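Local structure of protein toll (Drosophila melanogaster, 4LXR) at residues Thr58-Leu63 / Arg78-Pro83; Leu110-Asn113 / Gln117-Asp120. The protein serves as a cell-surface receptor that binds the cleaved cytokine Spätzle, triggering Toll signalling in embryonic dorsal-ventral patterning and in antifungal innate immunity. One frame throughout, in Å; residues are numbered along the deposited sequence.

Contact 1. Residues Thr58-Leu63 / Arg78-Pro83; sequences TDYQQL and RRCMLP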
loop_
_atom_site.group_PDB
_atom_site.type_symbol
_atom_site.label_atom_id
_atom_site.label_comp_id
_atom_site.label_asym_id
_atom_site.label_seq_id
_atom_site.Cartn_x
_atom_site.Cartn_y
_atom_site.Cartn_z
ATOM N N THR A 58 10.848 -9.413 51.957
ATOM C CA THR A 58 10.465 -10.735 52.452
ATOM C C THR A 58 9.638 -11.554 51.439
ATOM O O THR A 58 9.520 -12.771 51.583
ATOM C CB THR A 58 9.696 -10.659 53.793
ATOM O OG1 THR A 58 8.370 -10.164 53.567
ATOM C CG2 THR A 58 10.415 -9.746 54.765
ATOM N N ASP A 59 9.061 -10.895 50.432
ATOM C CA ASP A 59 8.273 -11.603 49.418
ATOM C C ASP A 59 9.102 -12.627 48.632
ATOM O O ASP A 59 8.546 -13.573 48.068
ATOM C CB ASP A 59 7.603 -10.630 48.440
ATOM C CG ASP A 59 6.450 -9.870 49.060
ATOM O OD1 ASP A 59 5.987 -10.255 50.155
ATOM O OD2 ASP A 59 5.995 -8.887 48.435
ATOM N N TYR A 60 10.424 -12.450 48.604
ATOM C CA TYR A 60 11.311 -13.413 47.939
ATOM C C TYR A 60 11.189 -14.838 48.496
ATOM O O TYR A 60 11.678 -15.792 47.897
ATOM C CB TYR A 60 12.771 -12.944 47.973
ATOM C CG TYR A 60 13.079 -11.851 46.973
ATOM C CD1 TYR A 60 12.954 -12.079 45.606
ATOM C CD2 TYR A 60 13.509 -10.591 47.392
ATOM C CE1 TYR A 60 13.231 -11.081 44.686
ATOM C CE2 TYR A 60 13.797 -9.594 46.480
ATOM C CZ TYR A 60 13.656 -9.844 45.125
ATOM O OH TYR A 60 13.933 -8.852 44.214
ATOM N N GLN A 61 10.527 -14.960 49.642
ATOM C CA GLN A 61 10.222 -16.238 50.269
ATOM C C GLN A 61 9.277 -17.061 49.393
ATOM O O GLN A 61 9.202 -18.286 49.514
ATOM C CB GLN A 61 9.553 -15.976 51.615
ATOM C CG GLN A 61 9.563 -17.128 52.592
ATOM C CD GLN A 61 8.978 -16.728 53.938
ATOM O OE1 GLN A 61 8.444 -15.625 54.087
ATOM N NE2 GLN A 61 9.080 -17.618 54.926
ATOM N N GLN A 62 8.544 -16.386 48.514
ATOM C CA GLN A 62 7.569 -17.080 47.679
ATOM C C GLN A 62 8.169 -17.523 46.349
ATOM O O GLN A 62 7.438 -17.873 45.429
ATOM C CB GLN A 62 6.335 -16.206 47.446
ATOM C CG GLN A 62 5.639 -15.798 48.725
ATOM C CD GLN A 62 4.702 -14.623 48.536
ATOM O OE1 GLN A 62 3.906 -14.593 47.599
ATOM N NE2 GLN A 62 4.791 -13.645 49.432
ATOM N N LEU A 63 9.496 -17.489 46.248
ATOM C CA LEU A 63 10.191 -17.973 45.057
ATOM C C LEU A 63 9.941 -19.473 44.988
ATOM O O LEU A 63 9.756 -20.102 46.018
ATOM C CB LEU A 63 11.693 -17.729 45.195
ATOM C CG LEU A 63 12.538 -16.771 44.344
ATOM C CD1 LEU A 63 11.750 -15.769 43.510
ATOM C CD2 LEU A 63 13.540 -16.059 45.264
ATOM N N ARG A 78 12.795 -8.034 36.311
ATOM C CA ARG A 78 11.970 -6.868 36.046
ATOM C C ARG A 78 11.050 -6.549 37.216
ATOM O O ARG A 78 10.300 -7.421 37.690
ATOM C CB ARG A 78 11.113 -7.095 34.784
ATOM C CG ARG A 78 11.913 -7.041 33.491
ATOM C CD ARG A 78 11.063 -7.375 32.255
ATOM N NE ARG A 78 10.066 -6.356 31.940
ATOM C CZ ARG A 78 9.077 -6.528 31.062
ATOM N NH1 ARG A 78 8.964 -7.680 30.412
ATOM N NH2 ARG A 78 8.204 -5.554 30.830
ATOM N N ARG A 79 11.088 -5.289 37.649
ATOM C CA ARG A 79 10.225 -4.775 38.726
ATOM C C ARG A 79 10.538 -5.409 40.085
ATOM O O ARG A 79 9.714 -5.385 41.009
ATOM C CB ARG A 79 8.730 -4.934 38.376
ATOM C CG ARG A 79 8.408 -4.618 36.924
ATOM C CD ARG A 79 6.924 -4.728 36.617
ATOM N NE ARG A 79 6.236 -3.460 36.832
ATOM C CZ ARG A 79 5.195 -3.038 36.113
ATOM N NH1 ARG A 79 4.633 -1.865 36.383
ATOM N NH2 ARG A 79 4.716 -3.786 35.125
ATOM N N CYS A 80 11.739 -5.959 40.215
ATOM C CA CYS A 80 12.124 -6.606 41.468
ATOM C C CYS A 80 12.749 -5.604 42.421
ATOM O O CYS A 80 13.255 -4.565 41.994
ATOM C CB CYS A 80 13.080 -7.783 41.204
ATOM S SG CYS A 80 12.338 -9.060 40.085
ATOM N N MET A 81 12.692 -5.904 43.716
ATOM C CA MET A 81 13.337 -5.056 44.714
ATOM C C MET A 81 14.766 -5.495 44.895
ATOM O O MET A 81 15.064 -6.696 44.847
ATOM C CB MET A 81 12.593 -5.130 46.056
ATOM C CG MET A 81 11.154 -4.682 45.913
ATOM S SD MET A 81 10.222 -4.759 47.424
ATOM C CE MET A 81 11.028 -3.473 48.382
ATOM N N LEU A 82 15.656 -4.524 45.080
ATOM C CA LEU A 82 17.022 -4.834 45.466
ATOM C C LEU A 82 16.976 -5.546 46.811
ATOM O O LEU A 82 16.318 -5.083 47.756
ATOM C CB LEU A 82 17.885 -3.570 45.512
ATOM C CG LEU A 82 18.106 -3.013 44.101
ATOM C CD1 LEU A 82 18.694 -1.584 44.136
ATOM C CD2 LEU A 82 18.986 -3.968 43.291
ATOM N N PRO A 83 17.673 -6.685 46.901
ATOM C CA PRO A 83 17.503 -7.625 48.012
ATOM C C PRO A 83 18.259 -7.247 49.290
ATOM O O PRO A 83 18.945 -8.092 49.868
ATOM C CB PRO A 83 18.044 -8.931 47.427
ATOM C CG PRO A 83 19.053 -8.506 46.446
ATOM C CD PRO A 83 18.558 -7.222 45.854
#

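Contact 2. Residues Leu110-Asn113 / Gln117-Asp120; sequences LGMN and QHLD. With NAG (2-acetamido-2-deoxy-beta-D-glucopyranose), chain I.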
loop_
_atom_site.group_PDB
_atom_site.type_symbol
_atom_site.label_atom_id
_atom_site.label_comp_id
_atom_site.label_asym_id
_atom_site.label_seq_id
_atom_site.Cartn_x
_atom_site.Cartn_y
_atom_site.Cartn_z
ATOM N N LEU A 110 12.610 -0.369 43.673
ATOM C CA LEU A 110 13.940 -0.717 44.185
ATOM C C LEU A 110 13.963 -1.013 45.691
ATOM O O LEU A 110 14.533 -2.014 46.119
ATOM C CB LEU A 110 14.949 0.394 43.862
ATOM C CG LEU A 110 15.194 0.717 42.381
ATOM C CD1 LEU A 110 16.127 1.925 42.216
ATOM C CD2 LEU A 110 15.728 -0.505 41.612
ATOM N N GLY A 111 13.349 -0.141 46.485
ATOM C CA GLY A 111 13.330 -0.297 47.934
ATOM C C GLY A 111 14.541 0.329 48.603
ATOM O O GLY A 111 14.516 0.563 49.804
ATOM N N MET A 112 15.577 0.618 47.808
ATOM C CA MET A 112 16.867 1.134 48.268
ATOM C C MET A 112 17.712 1.515 47.040
ATOM O O MET A 112 17.313 1.267 45.893
ATOM C CB MET A 112 17.609 0.065 49.082
ATOM C CG MET A 112 18.084 -1.132 48.236
ATOM S SD MET A 112 18.760 -2.527 49.186
ATOM C CE MET A 112 20.354 -1.856 49.746
ATOM N N ASN A 113 18.865 2.130 47.278
ATOM C CA ASN A 113 19.866 2.374 46.225
ATOM C C ASN A 113 20.661 1.097 45.942
ATOM O O ASN A 113 20.857 0.273 46.836
ATOM C CB ASN A 113 20.838 3.488 46.668
ATOM C CG ASN A 113 20.168 4.864 46.782
ATOM O OD1 ASN A 113 19.425 5.272 45.889
ATOM N ND2 ASN A 113 20.436 5.581 47.882
ATOM N N GLN A 117 27.823 -4.506 46.970
ATOM C CA GLN A 117 27.456 -5.833 47.477
ATOM C C GLN A 117 26.461 -6.595 46.581
ATOM O O GLN A 117 26.536 -7.818 46.448
ATOM C CB GLN A 117 26.898 -5.729 48.899
ATOM C CG GLN A 117 26.574 -7.085 49.520
ATOM C CD GLN A 117 26.124 -6.977 50.967
ATOM O OE1 GLN A 117 26.375 -7.871 51.779
ATOM N NE2 GLN A 117 25.452 -5.881 51.293
ATOM N N HIS A 118 25.548 -5.874 45.940
ATOM C CA HIS A 118 24.551 -6.524 45.085
ATOM C C HIS A 118 25.175 -7.338 43.956
ATOM O O HIS A 118 24.555 -8.275 43.437
ATOM C CB HIS A 118 23.557 -5.495 44.545
ATOM C CG HIS A 118 22.639 -4.952 45.595
ATOM N ND1 HIS A 118 22.145 -3.666 45.565
ATOM C CD2 HIS A 118 22.135 -5.523 46.717
ATOM C CE1 HIS A 118 21.357 -3.474 46.609
ATOM N NE2 HIS A 118 21.334 -4.584 47.325
ATOM N N LEU A 119 26.416 -7.023 43.599
ATOM C CA LEU A 119 27.062 -7.739 42.502
ATOM C C LEU A 119 28.129 -8.731 42.958
ATOM O O LEU A 119 28.833 -9.289 42.120
ATOM C CB LEU A 119 27.640 -6.761 41.464
ATOM C CG LEU A 119 26.643 -5.934 40.642
ATOM C CD1 LEU A 119 27.397 -4.940 39.780
ATOM C CD2 LEU A 119 25.748 -6.836 39.749
ATOM N N ASP A 120 28.254 -8.948 44.273
ATOM C CA ASP A 120 29.142 -9.995 44.788
ATOM C C ASP A 120 28.875 -11.330 44.064
ATOM O O ASP A 120 27.717 -11.665 43.786
ATOM C CB ASP A 120 28.949 -10.195 46.297
ATOM C CG ASP A 120 29.547 -9.054 47.143
ATOM O OD1 ASP A 120 30.235 -8.156 46.604
ATOM O OD2 ASP A 120 29.334 -9.070 48.376
HETATM C C1 NAG I . 20.312 7.015 47.676
HETATM C C2 NAG I . 19.175 7.236 48.683
HETATM C C3 NAG I . 18.946 8.735 48.936
HETATM C C4 NAG I . 20.251 9.473 49.219
HETATM C C5 NAG I . 21.287 9.154 48.151
HETATM C C6 NAG I . 22.634 9.785 48.430
HETATM C C7 NAG I . 17.293 5.653 48.833
HETATM C C8 NAG I . 17.870 5.224 50.151
HETATM N N2 NAG I . 17.953 6.621 48.189
HETATM O O3 NAG I . 18.061 8.892 50.040
HETATM O O4 NAG I . 20.023 10.878 49.220
HETATM O O5 NAG I . 21.484 7.734 48.099
HETATM O O6 NAG I . 23.627 8.820 48.763
HETATM O O7 NAG I . 16.271 5.150 48.372
#

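Contact 1. Residues Thr58-Leu63 / Arg78-Pro83
Near the N-terminal end of the leucine-rich-repeat solenoid that forms the Toll ectodomain, the 3-10 segment around Tyr60 leans on the loop leaving strand 74-78, and that one side chain carries nearly the whole contact. Its hydroxyl donates a short hydrogen bond to the backbone carbonyl of Met81, with OH 2.5 Å from O. The donor lies in the carbonyl plane on a lone pair of the acceptor, at a C=O...OH angle of 137°, and the carbonyl oxygen sits at the edge of the ring, in its plane. The bond therefore ties a phenol to backbone and does not depend on the Met81 side chain, whose thioether runs off elsewhere. Tyr60 is turned to reach this loop by its first torsion, which sets CG anti to the carbonyl carbon (chi1 -77°). Along the same ring edge, Cys80 supplies its methylene, with CB 3.3 Å from Tyr60 OH. Pro83 comes in obliquely as an apolar partner, its CB 4.4 Å from Tyr60 CE2; Ile91 of helix 88-94 touches both Tyr60 and Pro83. Cys80 is fixed independently by its disulfide to Cys52 at the end of strand 47-52, so the disulfide at Cys80 and the Tyr60 hydrogen bond at Met81 hold successive residues of the loop. On the strand side of this loop the chain meets its ligand: the guanidinium of Arg78 forms a salt bridge with Glu48 of the Spätzle chain, and Arg79 packs on Ile13 of that chain. The 3-10 turn that presents the tyrosine is closed by its own backbone bonds, including Gln62 N to Asp59 O at 2.8 Å and, directly from Tyr60, its O accepting from Leu63 N at 3.2 Å.

Contact 2. Residues Leu110-Asn113 / Gln117-Asp120
The imidazole of His118 is met by the segment 110-113 at its edge alone, with neither face taking an atom from it. Met112 and His118 approach from opposite directions, and the thioether sulfur arrives in the ring plane as an edge-on Met-aromatic contact: SD lies 4.7 Å from the ring centroid, 85° off the ring normal. It faces the CE1-NE2 side of the ring, and the methyl follows it there, CE standing 3.7 Å from His118 CE1, because the methionine chain bends at its last torsion (chi3 -72°). The carbonyl O of Asn113 also lies near the ring plane, 3.8 Å from the same CE1. All this belongs to the loop between strands 102-106 and 127-131 of the solenoid. Asn113 turns its amide away from the histidine, and its ND2 is covalently joined to C1 of an N-acetylglucosamine; OD1 accepts hydrogen bonds from His137 N and Thr136 OG1, which would hold the amide that carries the sugar. His118 NE2 hydrogen-bonds to Gly84 O, which implies a proton on NE2, so the N-H is spent there and the ring rotation is probably fixed, with Met112 making only a van der Waals approach to that edge.

Contacts 1 and 2 lie in series along the chain, their centres 12 Å apart, and meet directly through Leu82, which lies between Met81 and Pro83, both of which touch Tyr60. Leu82 N is 2.9 Å from Leu110 O, a probable backbone hydrogen bond between adjacent loops of the solenoid. The leucine side chain continues the junction: its CB lies 3.6 Å from His118 CE1 and its CD1 3.6 Å from Met112 O. The 78-83 loop thus faces the 3-10 segment on one side and contact 2 on another. Spätzle reaches contact 1 through the arginines. No other protein chain touches contact 2, where Asn113 carries a glycan; Arg79 of contact 1 also touches an N-acetylglucosamine.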